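Local coordinates for protein-glutamine gamma-glutamyltransferase (Pseudomonas aeruginosa PAO1, PDB 6G49) that cross-links proteins in vitro by joining glutamine and lysine side chains, is critical for the bacterium's viability, and is represented here by its periplasmic domain, at residues A[262-267]-A[287-292]. Residues are numbered along the deposited sequence; the frame is centred on the assembly and turned at random.
Sequences RVVAGY and HAWVEY
Arg262, Val264 and Gly266 each pair with a residue of 287-292 through two backbone hydrogen bonds, to Glu291, Trp289 and His287 in turn, in an antiparallel ladder whose strand directions differ by 142°. The ladder illustrates how a sheet can carry a probable catalytic residue at one end and a buried ion pair at the other. Val264 lies over one face of the Trp289 indole: its CB sits 3.7 Å from the centroid of the five-membered ring in a CH-pi contact, while Val264 CG1 reaches Trp289 CZ2 at 3.5 Å. With Trp289 CG between the backbone N and the carbonyl carbon (chi1 60°), the indole leans over towards the neighbouring strand. Its six-membered ring extends past Gly266, where Trp289 CZ3 comes 4.0 Å from Gly266 N. The other methyl of Val264, CG2, packs on Glu291 CG at 3.8 Å. Arg262 NE approaches Glu291 OE1 on the anti side of the carboxylate in a 2.7 Å salt bridge, and OE1 lies near the guanidinium plane, the two planes being 49° apart; Arg262 NH2 adds a weak bond to OE1. Glu291 OE2 pairs with Arg164 and Arg74, and Arg262 NH1 with Glu79, so each end of the pair has a further charged partner. The imidazole of His287, by similarity an active-site residue, leads away from 262-267; its NE2 hydrogen-bonds Asp303 OD2 and the side chain touches Cys243, consistent with the Cys-His-Asp triad of transglutaminases. Strand 72-81 flanks 261-265 and strand 298-302 flanks 286-294, while helix 243-256, which begins at Cys243, packs against the face bearing Val263 and Val290.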
# COMPACT_ATOMS: atom_id res chain seq x y z
N ARG A 262 0.12 8.01 3.60
CA ARG A 262 0.16 7.86 2.16
C ARG A 262 -0.39 6.47 1.83
O ARG A 262 -0.44 5.60 2.71
CB ARG A 262 1.54 8.12 1.55
CG ARG A 262 2.64 7.25 2.14
CD ARG A 262 4.01 7.70 1.65
NE ARG A 262 5.05 6.99 2.36
CZ ARG A 262 6.29 7.45 2.61
NH1 ARG A 262 6.67 8.66 2.16
NH2 ARG A 262 7.14 6.68 3.29
N VAL A 263 -0.84 6.35 0.60
CA VAL A 263 -1.29 5.04 0.08
C VAL A 263 -0.09 4.28 -0.44
O VAL A 263 0.75 4.82 -1.19
CB VAL A 263 -2.38 5.26 -0.99
CG1 VAL A 263 -2.70 3.97 -1.73
CG2 VAL A 263 -3.63 5.89 -0.39
N VAL A 264 -0.04 3.01 -0.08
CA VAL A 264 0.97 2.07 -0.59
C VAL A 264 0.25 1.16 -1.59
O VAL A 264 -0.78 0.59 -1.25
CB VAL A 264 1.63 1.27 0.54
CG1 VAL A 264 2.80 0.44 0.00
CG2 VAL A 264 2.16 2.18 1.64
N ALA A 265 0.81 1.01 -2.77
CA ALA A 265 0.24 0.15 -3.79
C ALA A 265 1.23 -0.98 -4.11
O ALA A 265 2.44 -0.79 -4.12
CB ALA A 265 -0.02 0.92 -5.05
N GLY A 266 0.68 -2.13 -4.40
CA GLY A 266 1.48 -3.31 -4.75
C GLY A 266 0.59 -4.52 -4.87
O GLY A 266 -0.44 -4.45 -5.50
N TYR A 267 1.02 -5.62 -4.26
CA TYR A 267 0.28 -6.86 -4.31
C TYR A 267 0.27 -7.43 -2.89
O TYR A 267 1.18 -7.13 -2.11
CB TYR A 267 0.96 -7.86 -5.25
CG TYR A 267 1.00 -7.40 -6.68
CD1 TYR A 267 1.98 -6.53 -7.13
CD2 TYR A 267 -0.03 -7.74 -7.54
CE1 TYR A 267 1.98 -6.04 -8.44
CE2 TYR A 267 -0.06 -7.25 -8.84
CZ TYR A 267 0.93 -6.39 -9.27
OH TYR A 267 0.89 -5.93 -10.55
N HIS A 287 -3.14 -4.83 -4.65
CA HIS A 287 -3.65 -4.39 -3.36
C HIS A 287 -3.11 -2.99 -3.06
O HIS A 287 -2.10 -2.59 -3.56
CB HIS A 287 -3.26 -5.40 -2.30
CG HIS A 287 -4.03 -5.32 -1.03
ND1 HIS A 287 -5.39 -5.40 -1.06
CD2 HIS A 287 -3.63 -5.18 0.25
CE1 HIS A 287 -5.82 -5.33 0.21
NE2 HIS A 287 -4.76 -5.16 1.04
N ALA A 288 -3.85 -2.31 -2.20
CA ALA A 288 -3.51 -0.98 -1.71
C ALA A 288 -3.77 -0.92 -0.22
O ALA A 288 -4.78 -1.45 0.27
CB ALA A 288 -4.30 0.08 -2.43
N TRP A 289 -2.83 -0.31 0.52
CA TRP A 289 -2.91 -0.17 1.92
C TRP A 289 -2.37 1.22 2.32
O TRP A 289 -2.23 2.10 1.45
CB TRP A 289 -2.27 -1.34 2.66
CG TRP A 289 -0.81 -1.56 2.39
CD1 TRP A 289 0.25 -1.24 3.19
CD2 TRP A 289 -0.25 -2.31 1.28
NE1 TRP A 289 1.43 -1.65 2.62
CE2 TRP A 289 1.15 -2.32 1.47
CE3 TRP A 289 -0.77 -2.91 0.12
CZ2 TRP A 289 2.03 -2.96 0.58
CZ3 TRP A 289 0.10 -3.55 -0.73
CH2 TRP A 289 1.48 -3.54 -0.52
N VAL A 290 -2.10 1.39 3.60
CA VAL A 290 -1.75 2.73 4.16
C VAL A 290 -0.46 2.61 4.97
O VAL A 290 -0.18 1.61 5.61
CB VAL A 290 -2.91 3.29 5.01
CG1 VAL A 290 -2.54 4.62 5.69
CG2 VAL A 290 -4.15 3.44 4.15
N GLU A 291 0.30 3.70 5.00
CA GLU A 291 1.29 3.90 6.09
C GLU A 291 1.16 5.33 6.59
O GLU A 291 0.84 6.28 5.82
CB GLU A 291 2.71 3.52 5.68
CG GLU A 291 3.28 4.31 4.54
CD GLU A 291 4.62 3.80 4.04
OE1 GLU A 291 5.19 4.41 3.13
OE2 GLU A 291 5.07 2.76 4.54
N TYR A 292 1.42 5.48 7.88
CA TYR A 292 1.34 6.77 8.53
C TYR A 292 2.60 6.96 9.38
O TYR A 292 3.25 6.00 9.84
CB TYR A 292 0.06 6.90 9.35
CG TYR A 292 -0.02 6.03 10.59
CD1 TYR A 292 -0.30 4.66 10.51
CD2 TYR A 292 0.32 6.55 11.82
CE1 TYR A 292 -0.25 3.87 11.66
CE2 TYR A 292 0.33 5.77 12.97
CZ TYR A 292 0.05 4.44 12.88
OH TYR A 292 0.08 3.76 14.07